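Local atomic coordinates of chorismate mutase protein (Bartonella henselae, PDB entry 3RMI), a protein that probably catalyses the rearrangement of chorismate to prephenate, on the route to phenylalanine and tyrosine, as an all-helical dimer of the type II chorismate mutase family. Residues 14-17 and 18-21; 30-33 and 34-37; 23-26 and 27-30; 89-92 and 93-97. All blocks are in the same frame, centred on the assembly; numbering follows the deposited sequence.

Interaction 1: residues 14-17 and 18-21. With MLT (D-malate), chain D.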
loop_
_atom_site.group_PDB
_atom_site.type_symbol
_atom_site.label_atom_id
_atom_site.label_comp_id
_atom_site.label_asym_id
_atom_site.label_seq_id
_atom_site.Cartn_x
_atom_site.Cartn_y
_atom_site.Cartn_z
ATOM N N LEU A 14 22.339 7.338 3.201
ATOM C CA LEU A 14 21.079 7.702 2.605
ATOM C C LEU A 14 20.818 6.819 1.390
ATOM O O LEU A 14 19.742 6.241 1.263
ATOM C CB LEU A 14 21.155 9.167 2.218
ATOM C CG LEU A 14 19.889 9.959 1.937
ATOM C CD1 LEU A 14 18.943 9.903 3.135
ATOM C CD2 LEU A 14 20.331 11.420 1.573
ATOM N N ALA A 15 21.818 6.697 0.515
ATOM C CA ALA A 15 21.722 5.858 -0.689
ATOM C C ALA A 15 21.424 4.403 -0.351
ATOM O O ALA A 15 20.637 3.751 -1.023
ATOM C CB ALA A 15 23.003 5.945 -1.502
ATOM N N TYR A 16 22.058 3.897 0.695
ATOM C CA TYR A 16 21.875 2.522 1.086
ATOM C C TYR A 16 20.429 2.293 1.563
ATOM O O TYR A 16 19.788 1.321 1.157
ATOM C CB TYR A 16 22.925 2.146 2.128
ATOM C CG TYR A 16 22.779 0.760 2.703
ATOM C CD1 TYR A 16 23.532 -0.313 2.223
ATOM C CD2 TYR A 16 21.891 0.526 3.754
ATOM C CE1 TYR A 16 23.395 -1.604 2.779
ATOM C CE2 TYR A 16 21.739 -0.744 4.312
ATOM C CZ TYR A 16 22.493 -1.800 3.824
ATOM O OH TYR A 16 22.294 -3.030 4.398
ATOM N N LEU A 17 19.895 3.215 2.367
ATOM C CA LEU A 17 18.514 3.112 2.868
ATOM C C LEU A 17 17.523 3.245 1.723
ATOM O O LEU A 17 16.477 2.600 1.676
ATOM C CB LEU A 17 18.235 4.190 3.926
ATOM C CG LEU A 17 18.953 3.956 5.272
ATOM C CD1 LEU A 17 19.160 5.278 5.990
ATOM C CD2 LEU A 17 18.261 2.909 6.238
ATOM N N ARG A 18 17.856 4.057 0.757
ATOM C CA ARG A 18 16.971 4.203 -0.375
ATOM C C ARG A 18 16.976 2.986 -1.275
ATOM O O ARG A 18 15.963 2.707 -1.909
ATOM C CB ARG A 18 17.293 5.467 -1.128
ATOM C CG ARG A 18 16.816 6.683 -0.369
ATOM C CD ARG A 18 17.377 7.976 -0.939
ATOM N NE ARG A 18 16.667 9.129 -0.412
ATOM C CZ ARG A 18 17.009 10.386 -0.627
ATOM N NH1 ARG A 18 18.074 10.671 -1.354
ATOM N NH2 ARG A 18 16.277 11.361 -0.116
ATOM N N GLN A 19 18.071 2.230 -1.319
ATOM C CA GLN A 19 18.058 0.962 -2.068
ATOM C C GLN A 19 16.997 0.063 -1.478
ATOM O O GLN A 19 16.280 -0.639 -2.210
ATOM C CB GLN A 19 19.392 0.223 -2.001
ATOM C CG GLN A 19 20.322 0.512 -3.157
ATOM C CD GLN A 19 21.829 0.340 -2.817
ATOM O OE1 GLN A 19 22.203 -0.278 -1.801
ATOM N NE2 GLN A 19 22.693 0.894 -3.682
ATOM N N SER A 20 16.924 0.047 -0.151
ATOM C CA SER A 20 16.026 -0.872 0.527
ATOM C C SER A 20 14.581 -0.483 0.278
ATOM O O SER A 20 13.754 -1.312 -0.090
ATOM C CB SER A 20 16.323 -0.878 2.018
ATOM O OG SER A 20 17.435 -1.701 2.320
ATOM N N ILE A 21 14.302 0.804 0.440
ATOM C CA ILE A 21 12.986 1.361 0.182
ATOM C C ILE A 21 12.552 0.991 -1.206
ATOM O O ILE A 21 11.456 0.491 -1.418
ATOM C CB ILE A 21 13.014 2.877 0.375
ATOM C CG1 ILE A 21 13.145 3.179 1.875
ATOM C CG2 ILE A 21 11.749 3.529 -0.216
ATOM C CD1 ILE A 21 13.794 4.522 2.132
HETATM C C1 MLT D . 12.609 9.838 1.331
HETATM O O1 MLT D . 13.437 10.797 1.403
HETATM O O2 MLT D . 11.480 10.134 1.693
HETATM C C2 MLT D . 12.955 8.437 0.878
HETATM O O3 MLT D . 14.024 8.648 0.007
HETATM C C3 MLT D . 12.012 7.511 0.105
HETATM C C4 MLT D . 10.496 7.794 0.085
HETATM O O4 MLT D . 10.020 8.910 -0.342
HETATM O O5 MLT D . 9.674 6.897 0.428
#
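Leu14 swings its CG to the side of its own carbonyl carbon (chi1 -162°), while Arg18, one turn on, sets CG beside its backbone N (chi1 -74°) and then runs out fully extended to NE. The two side chains consequently lie alongside each other, pointing the same way from helix 4-48, the long N-terminal helix of a type II (AroQ-like) chorismate mutase. Leu14 meets the guanidinium over one face, CG standing 3.7 Å above its plane and offset toward the rim; the methyl CD2 comes 3.8 Å from Arg18 NH1. The edge of the same group is given to D-malate. Arg18 NE donates to the hydroxyl oxygen O3 of the malate at 2.7 Å, and the longer bond from NH2 to the malate carboxylate oxygen O1, 3.3 Å, is nearly straight at 171°. NH2 also forms a salt bridge with Asp55 of the second subunit, so the end of the arginine is gripped by ligand and protein together, and the leucine on one face probably limits its movement. Arg58, Arg35, Gln62 and Lys46 of the second subunit also donate to this malate, as expected of a pocket for a dicarboxylate built at a subunit interface. Ile42 of that subunit packs on Leu14, Leu17, Arg18 and Ile21. Beneath these side chains the backbone keeps its helical bonding, Arg18 N giving its hydrogen to Leu14 O at 2.9 Å. Farther along, the Ile21 CG2 methyl lies 4.0 Å from malate C3.

Interaction 2: residues 30-33 and 34-37. With MLT (D-malate), chain B.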
loop_
_atom_site.group_PDB
_atom_site.type_symbol
_atom_site.label_atom_id
_atom_site.label_comp_id
_atom_site.label_asym_id
_atom_site.label_seq_id
_atom_site.Cartn_x
_atom_site.Cartn_y
_atom_site.Cartn_z
ATOM N N HIS A 30 4.299 -6.054 -6.511
ATOM C CA HIS A 30 4.039 -7.454 -6.916
ATOM C C HIS A 30 2.958 -8.119 -6.064
ATOM O O HIS A 30 2.098 -8.780 -6.605
ATOM C CB HIS A 30 5.311 -8.277 -6.914
ATOM C CG HIS A 30 6.154 -8.061 -8.122
ATOM N ND1 HIS A 30 7.367 -7.416 -8.073
ATOM C CD2 HIS A 30 5.953 -8.392 -9.419
ATOM C CE1 HIS A 30 7.900 -7.392 -9.283
ATOM N NE2 HIS A 30 7.061 -7.977 -10.117
ATOM N N ILE A 31 2.945 -7.856 -4.763
ATOM C CA ILE A 31 1.902 -8.387 -3.894
ATOM C C ILE A 31 0.541 -7.799 -4.174
ATOM O O ILE A 31 -0.459 -8.517 -4.237
ATOM C CB ILE A 31 2.233 -8.143 -2.424
ATOM C CG1 ILE A 31 3.403 -9.037 -2.042
ATOM C CG2 ILE A 31 1.046 -8.490 -1.532
ATOM C CD1 ILE A 31 4.117 -8.527 -0.777
ATOM N N LEU A 32 0.485 -6.488 -4.353
ATOM C CA LEU A 32 -0.757 -5.856 -4.796
ATOM C C LEU A 32 -1.251 -6.339 -6.174
ATOM O O LEU A 32 -2.465 -6.474 -6.377
ATOM C CB LEU A 32 -0.596 -4.360 -4.838
ATOM C CG LEU A 32 -0.563 -3.584 -3.535
ATOM C CD1 LEU A 32 -0.209 -2.115 -3.929
ATOM C CD2 LEU A 32 -1.893 -3.642 -2.849
ATOM N N ALA A 33 -0.343 -6.599 -7.111
ATOM C CA ALA A 33 -0.755 -7.227 -8.355
ATOM C C ALA A 33 -1.541 -8.495 -8.076
ATOM O O ALA A 33 -2.575 -8.718 -8.684
ATOM C CB ALA A 33 0.438 -7.566 -9.249
ATOM N N GLU A 34 -1.043 -9.354 -7.188
ATOM C CA GLU A 34 -1.792 -10.579 -6.898
ATOM C C GLU A 34 -3.103 -10.289 -6.169
ATOM O O GLU A 34 -4.112 -10.925 -6.458
ATOM C CB GLU A 34 -0.959 -11.591 -6.118
ATOM C CG GLU A 34 0.115 -12.276 -6.963
ATOM C CD GLU A 34 -0.449 -13.000 -8.192
ATOM O OE1 GLU A 34 -1.400 -13.825 -8.070
ATOM O OE2 GLU A 34 0.076 -12.732 -9.289
ATOM N N ARG A 35 -3.090 -9.329 -5.252
ATOM C CA ARG A 35 -4.301 -8.980 -4.489
ATOM C C ARG A 35 -5.392 -8.528 -5.433
ATOM O O ARG A 35 -6.566 -8.895 -5.254
ATOM C CB ARG A 35 -4.023 -7.839 -3.534
ATOM C CG ARG A 35 -5.085 -7.682 -2.420
ATOM C CD ARG A 35 -4.906 -6.366 -1.736
ATOM N NE ARG A 35 -5.711 -6.196 -0.534
ATOM C CZ ARG A 35 -7.017 -5.905 -0.527
ATOM N NH1 ARG A 35 -7.715 -5.816 -1.653
ATOM N NH2 ARG A 35 -7.634 -5.728 0.613
ATOM N N PHE A 36 -5.004 -7.729 -6.443
ATOM C CA PHE A 36 -5.968 -7.230 -7.418
ATOM C C PHE A 36 -6.445 -8.325 -8.392
ATOM O O PHE A 36 -7.566 -8.269 -8.882
ATOM C CB PHE A 36 -5.435 -5.978 -8.129
ATOM C CG PHE A 36 -5.742 -4.718 -7.382
ATOM C CD1 PHE A 36 -7.005 -4.137 -7.479
ATOM C CD2 PHE A 36 -4.831 -4.178 -6.492
ATOM C CE1 PHE A 36 -7.318 -2.996 -6.756
ATOM C CE2 PHE A 36 -5.147 -3.039 -5.742
ATOM C CZ PHE A 36 -6.387 -2.454 -5.887
ATOM N N ARG A 37 -5.616 -9.333 -8.650
ATOM C CA ARG A 37 -6.076 -10.495 -9.369
ATOM C C ARG A 37 -7.200 -11.149 -8.575
ATOM O O ARG A 37 -8.223 -11.477 -9.149
ATOM C CB ARG A 37 -4.934 -11.475 -9.660
ATOM C CG ARG A 37 -4.290 -11.180 -11.013
ATOM C CD ARG A 37 -2.790 -11.563 -11.130
ATOM N NE ARG A 37 -2.578 -13.015 -11.244
ATOM C CZ ARG A 37 -2.534 -13.725 -12.373
ATOM N NH1 ARG A 37 -2.697 -13.149 -13.552
ATOM N NH2 ARG A 37 -2.327 -15.038 -12.318
HETATM C C1 MLT B . -14.125 -7.486 -1.399
HETATM O O1 MLT B . -15.339 -7.848 -1.489
HETATM O O2 MLT B . -13.920 -6.351 -1.804
HETATM C C2 MLT B . -13.005 -8.360 -0.880
HETATM O O3 MLT B . -13.661 -9.210 0.009
HETATM C C3 MLT B . -11.793 -7.850 -0.096
HETATM C C4 MLT B . -11.426 -6.352 -0.126
HETATM O O4 MLT B . -12.257 -5.441 0.241
HETATM O O5 MLT B . -10.261 -5.987 -0.455
#
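Leu32 and Arg35 touch along one side of helix 4-48, the leucine CD2 lying 4.2 Å from the arginine CD. Beyond that point the Arg35 side chain runs away from the helix. Its guanidinium reaches D-malate, where NH1 and NH2 both donate to the single carboxylate oxygen O5, each at 2.8 Å. O5 sits at the guanidinium edge, between the two nitrogens, which explains why both bonds are bent, to 138° and 137°. What places the group is the arginine's extended chain, with CG turned opposite its backbone N (chi1 -163°), together with a salt bridge from NE to Asp25 of the second subunit. Malate is bound through NH1 and NH2, while NE pairs with the aspartate, a second-shell residue that probably fixes the rotation of the guanidinium.

Phe36 turns its edge to the preceding turn: CD2 approaches Leu32 O in the ring plane at 3.3 Å, and CE2 packs loosely against Leu32 CD2. On another side of the helix, Glu34 bends back to form a salt bridge with Arg37, OE2 to NE 3.3 Å. This arrangement belongs to the interlocked helical dimer of type II chorismate mutases: Ile31 packs on its own copy in the second subunit, Leu32 on Leu28 of that subunit, and helix 77-106 of the same chain lies against Arg35 through Ile87 and Val91 and against Phe36 through Glu90 and Gln94.

Interaction 3: residues 23-26 and 27-30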
loop_
_atom_site.group_PDB
_atom_site.type_symbol
_atom_site.label_atom_id
_atom_site.label_comp_id
_atom_site.label_asym_id
_atom_site.label_seq_id
_atom_site.Cartn_x
_atom_site.Cartn_y
_atom_site.Cartn_z
ATOM N N ASN A 23 13.453 -1.378 -3.124
ATOM C CA ASN A 23 13.163 -2.792 -3.171
ATOM C C ASN A 23 11.841 -3.153 -2.521
ATOM O O ASN A 23 11.112 -4.059 -2.978
ATOM C CB ASN A 23 14.237 -3.507 -2.392
ATOM C CG ASN A 23 14.734 -4.714 -3.092
ATOM O OD1 ASN A 23 15.584 -4.612 -4.022
ATOM N ND2 ASN A 23 14.260 -5.885 -2.649
ATOM N N PHE A 24 11.558 -2.506 -1.389
ATOM C CA PHE A 24 10.274 -2.750 -0.735
ATOM C C PHE A 24 9.134 -2.337 -1.658
ATOM O O PHE A 24 8.150 -3.045 -1.770
ATOM C CB PHE A 24 10.180 -2.022 0.584
ATOM C CG PHE A 24 11.137 -2.537 1.631
ATOM C CD1 PHE A 24 11.316 -3.882 1.820
ATOM C CD2 PHE A 24 11.849 -1.654 2.428
ATOM C CE1 PHE A 24 12.189 -4.340 2.778
ATOM C CE2 PHE A 24 12.704 -2.096 3.393
ATOM C CZ PHE A 24 12.891 -3.429 3.570
ATOM N N ASP A 25 9.291 -1.208 -2.328
ATOM C CA ASP A 25 8.250 -0.718 -3.216
ATOM C C ASP A 25 7.968 -1.666 -4.389
ATOM O O ASP A 25 6.814 -1.815 -4.765
ATOM C CB ASP A 25 8.587 0.688 -3.710
ATOM C CG ASP A 25 8.415 1.771 -2.598
ATOM O OD1 ASP A 25 7.763 1.482 -1.564
ATOM O OD2 ASP A 25 8.950 2.914 -2.747
ATOM N N ILE A 26 8.982 -2.321 -4.953
ATOM C CA ILE A 26 8.715 -3.299 -6.020
ATOM C C ILE A 26 7.948 -4.469 -5.480
ATOM O O ILE A 26 7.088 -5.015 -6.152
ATOM C CB ILE A 26 9.927 -3.995 -6.654
ATOM C CG1 ILE A 26 11.082 -3.081 -6.849
ATOM C CG2 ILE A 26 9.516 -4.550 -8.047
ATOM C CD1 ILE A 26 12.156 -3.635 -7.847
ATOM N N THR A 27 8.370 -4.923 -4.315
ATOM C CA THR A 27 7.724 -6.023 -3.604
ATOM C C THR A 27 6.276 -5.716 -3.328
ATOM O O THR A 27 5.401 -6.540 -3.566
ATOM C CB THR A 27 8.466 -6.268 -2.293
ATOM O OG1 THR A 27 9.882 -6.370 -2.594
ATOM C CG2 THR A 27 8.022 -7.530 -1.669
ATOM N N LEU A 28 6.014 -4.505 -2.849
ATOM C CA LEU A 28 4.649 -4.098 -2.562
ATOM C C LEU A 28 3.791 -4.126 -3.811
ATOM O O LEU A 28 2.635 -4.542 -3.758
ATOM C CB LEU A 28 4.619 -2.706 -1.922
ATOM C CG LEU A 28 5.147 -2.586 -0.480
ATOM C CD1 LEU A 28 5.293 -1.113 -0.133
ATOM C CD2 LEU A 28 4.221 -3.270 0.525
ATOM N N ILE A 29 4.347 -3.697 -4.940
ATOM C CA ILE A 29 3.597 -3.724 -6.198
ATOM C C ILE A 29 3.327 -5.162 -6.658
ATOM O O ILE A 29 2.256 -5.462 -7.183
ATOM C CB ILE A 29 4.347 -2.974 -7.325
ATOM C CG1 ILE A 29 4.283 -1.457 -7.070
ATOM C CG2 ILE A 29 3.749 -3.280 -8.731
ATOM C CD1 ILE A 29 2.847 -0.883 -6.990
ATOM N N HIS A 30 4.299 -6.054 -6.511
ATOM C CA HIS A 30 4.039 -7.454 -6.916
ATOM C C HIS A 30 2.958 -8.119 -6.064
ATOM O O HIS A 30 2.098 -8.780 -6.605
ATOM C CB HIS A 30 5.311 -8.277 -6.914
ATOM C CG HIS A 30 6.154 -8.061 -8.122
ATOM N ND1 HIS A 30 7.367 -7.416 -8.073
ATOM C CD2 HIS A 30 5.953 -8.392 -9.419
ATOM C CE1 HIS A 30 7.900 -7.392 -9.283
ATOM N NE2 HIS A 30 7.061 -7.977 -10.117
#
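The imidazole of His30 is met by the Ile26 side chain, whose CG2 methyl lies 3.5 Å from CE1 and almost as close to ND1. Both side chains point the same way, one helical turn apart, and the ring is turned to bring ND1 back to the backbone as well. From ND1 a weak bond runs to Ile26 O at 3.1 Å, strongly bent at 126°, beside the regular bond that the same carbonyl receives from His30 N. The carboxylate of Asp25 is a second flat group in the contact. OD1 passes 3.9 Å from Leu28 CD1, but its strongest polar partner is Arg35 of the second subunit, with which it forms a salt bridge. A buried aspartate is thereby paired with an arginine across the interface, and that arginine also binds malate, in the pocket to which Arg18 of this chain contributes.

All of this lies on helix 4-48, the long helix through which the two subunits of the type II chorismate mutase dimer interlock. Thr27 of this helix packs on Ile31 of the second subunit, and Ile26 on Arg65 of the same neighbour. Thr27 places OG1 beside its backbone N (chi1 -50°), a conformation that directs the hydroxyl to the carbonyl four residues back. OG1 donates to Asn23 O at 2.6 Å. The same oxygen takes the backbone bond from Thr27 N, 3.2 Å long, and the two donors come from opposite faces of the carbonyl plane. In the next pair, Leu28 N is hydrogen-bonded to Phe24 O at 2.8 Å.

Interaction 4: residues 89-92 and 93-97. With MLT (D-malate), chain B; EDO (1,2-ethanediol), chain C.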
loop_
_atom_site.group_PDB
_atom_site.type_symbol
_atom_site.label_atom_id
_atom_site.label_comp_id
_atom_site.label_asym_id
_atom_site.label_seq_id
_atom_site.Cartn_x
_atom_site.Cartn_y
_atom_site.Cartn_z
ATOM N N LYS A 89 -11.113 1.333 -1.566
ATOM C CA LYS A 89 -11.757 2.332 -2.446
ATOM C C LYS A 89 -11.478 2.005 -3.931
ATOM O O LYS A 89 -12.357 2.134 -4.795
ATOM C CB LYS A 89 -11.226 3.729 -2.092
ATOM C CG LYS A 89 -12.038 4.915 -2.571
ATOM C CD LYS A 89 -11.254 6.227 -2.379
ATOM C CE LYS A 89 -11.956 7.412 -3.041
ATOM N NZ LYS A 89 -10.981 8.539 -3.242
ATOM N N GLU A 90 -10.263 1.560 -4.229
ATOM C CA GLU A 90 -9.954 1.170 -5.583
ATOM C C GLU A 90 -10.733 -0.083 -5.928
ATOM O O GLU A 90 -11.275 -0.209 -7.016
ATOM C CB GLU A 90 -8.469 0.907 -5.722
ATOM C CG GLU A 90 -8.050 0.544 -7.130
ATOM C CD GLU A 90 -8.321 1.651 -8.138
ATOM O OE1 GLU A 90 -8.514 2.820 -7.721
ATOM O OE2 GLU A 90 -8.318 1.354 -9.348
ATOM N N VAL A 91 -10.777 -1.020 -4.991
ATOM C CA VAL A 91 -11.464 -2.297 -5.214
ATOM C C VAL A 91 -12.947 -2.081 -5.497
ATOM O O VAL A 91 -13.505 -2.691 -6.404
ATOM C CB VAL A 91 -11.286 -3.252 -4.022
ATOM C CG1 VAL A 91 -12.212 -4.462 -4.158
ATOM C CG2 VAL A 91 -9.817 -3.712 -3.928
ATOM N N VAL A 92 -13.566 -1.188 -4.742
ATOM C CA VAL A 92 -14.986 -0.922 -4.879
ATOM C C VAL A 92 -15.244 -0.292 -6.248
ATOM O O VAL A 92 -16.192 -0.678 -6.953
ATOM C CB VAL A 92 -15.498 -0.039 -3.704
ATOM C CG1 VAL A 92 -16.760 0.660 -4.078
ATOM C CG2 VAL A 92 -15.682 -0.889 -2.436
ATOM N N HIS A 93 -14.386 0.653 -6.643
ATOM C CA HIS A 93 -14.406 1.165 -8.006
ATOM C C HIS A 93 -14.315 0.030 -9.027
ATOM O O HIS A 93 -15.089 -0.017 -9.986
ATOM C CB HIS A 93 -13.258 2.165 -8.263
ATOM C CG HIS A 93 -13.201 2.672 -9.683
ATOM N ND1 HIS A 93 -12.117 2.462 -10.512
ATOM C CD2 HIS A 93 -14.112 3.350 -10.426
ATOM C CE1 HIS A 93 -12.356 3.000 -11.696
ATOM N NE2 HIS A 93 -13.558 3.545 -11.669
ATOM N N GLN A 94 -13.365 -0.884 -8.841
ATOM C CA GLN A 94 -13.176 -1.938 -9.825
ATOM C C GLN A 94 -14.371 -2.873 -9.896
ATOM O O GLN A 94 -14.716 -3.364 -10.974
ATOM C CB GLN A 94 -11.919 -2.731 -9.543
ATOM C CG GLN A 94 -10.688 -2.127 -10.181
ATOM C CD GLN A 94 -9.459 -3.029 -10.054
ATOM O OE1 GLN A 94 -9.570 -4.227 -9.741
ATOM N NE2 GLN A 94 -8.284 -2.453 -10.289
ATOM N N HIS A 95 -14.994 -3.121 -8.749
ATOM C CA HIS A 95 -16.187 -3.947 -8.701
ATOM C C HIS A 95 -17.322 -3.310 -9.478
ATOM O O HIS A 95 -18.045 -3.991 -10.195
ATOM C CB HIS A 95 -16.616 -4.183 -7.250
ATOM C CG HIS A 95 -15.780 -5.196 -6.530
ATOM N ND1 HIS A 95 -16.018 -5.560 -5.226
ATOM C CD2 HIS A 95 -14.731 -5.943 -6.943
ATOM C CE1 HIS A 95 -15.146 -6.480 -4.861
ATOM N NE2 HIS A 95 -14.355 -6.734 -5.886
ATOM N N GLU A 96 -17.475 -2.003 -9.327
ATOM C CA GLU A 96 -18.492 -1.266 -10.067
ATOM C C GLU A 96 -18.209 -1.262 -11.573
ATOM O O GLU A 96 -19.146 -1.393 -12.373
ATOM C CB GLU A 96 -18.622 0.167 -9.528
ATOM C CG GLU A 96 -19.202 0.224 -8.094
ATOM C CD GLU A 96 -19.128 1.607 -7.422
ATOM O OE1 GLU A 96 -18.349 2.498 -7.875
ATOM O OE2 GLU A 96 -19.858 1.783 -6.413
ATOM N N VAL A 97 -16.937 -1.128 -11.964
ATOM C CA VAL A 97 -16.575 -1.147 -13.397
ATOM C C VAL A 97 -16.870 -2.506 -14.050
ATOM O O VAL A 97 -17.398 -2.573 -15.162
ATOM C CB VAL A 97 -15.095 -0.728 -13.643
ATOM C CG1 VAL A 97 -14.659 -1.040 -15.093
ATOM C CG2 VAL A 97 -14.928 0.768 -13.350
HETATM C C1 MLT B . -14.125 -7.486 -1.399
HETATM O O1 MLT B . -15.339 -7.848 -1.489
HETATM O O2 MLT B . -13.920 -6.351 -1.804
HETATM C C2 MLT B . -13.005 -8.360 -0.880
HETATM O O3 MLT B . -13.661 -9.210 0.009
HETATM C C3 MLT B . -11.793 -7.850 -0.096
HETATM C C4 MLT B . -11.426 -6.352 -0.126
HETATM O O4 MLT B . -12.257 -5.441 0.241
HETATM O O5 MLT B . -10.261 -5.987 -0.455
HETATM C C1 EDO C . -4.344 -3.542 -11.544
HETATM O O1 EDO C . -3.418 -3.006 -12.497
HETATM C C2 EDO C . -4.475 -2.544 -10.401
HETATM O O2 EDO C . -5.836 -2.121 -10.306
#
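Val91 and His95 form the tight side of this contact, side by side on helix 77-106 and pointing the same way. The Val91 CG1 methyl sits over a face of the imidazole in a CH-pi contact, 3.8 Å from the ring centroid and 22° off its normal. This methyl also reaches D-malate, 3.5 Å from its carboxylate oxygen O2. His95 CE1 comes closer still to the same O2, at 3.3 Å, while malate O1 lies at the edge of the ring and in its plane. The valine CG1 takes this place because it is rotated opposite the backbone N (chi1 170°). Next to CE1, NE2 is hydrogen-bonded to Thr39 O of the same chain, which probably helps to fix how the ring is turned; ND1 is buried without a polar partner.

In the type II chorismate mutase fold this C-terminal helix lines the ligand pocket against helix 4-48, here with Val91 on Arg35 and His95 on Lys46. The polar ends on its other side meet more loosely. Glu90 bends at its second torsion and carries OE2 to 3.9 Å from Gln94 NE2, the carboxylate and amide planes almost perpendicular. His93 runs alongside the same glutamate, presenting its edge to OE2 with ND1 at 4.1 Å, and is exposed like Lys89 and Glu96. Gln94 has a partner outside the contact: its OE1 accepts a bond from Gln40 of helix 4-48. One turn on, Val97 CG2 rests 3.5 Å above the plane of the His93 ring, toward its rim.

Overall arrangement
Interactions 1, 3 and 2 follow one another along helix 4-48, with centres about 14 Å and then 11 Å apart, and all three touch the second subunit. Interaction 4 belongs to helix 77-106, about 15 Å from interaction 2 between centres. Those two meet directly, Phe36 CD1 lying 3.4 Å from Gln94 OE1 and Arg35 NH1 3.7 Å from Val91 CG2, and they border the same malate. Interaction 1 serves the other pocket of the dimer: its centre is about 34 Å from that of interaction 4. Each probable active site therefore draws on residues 14-21 of one subunit, with Asp25 of the same chain close by, and on residues 30-37 and 89-97 of the partner.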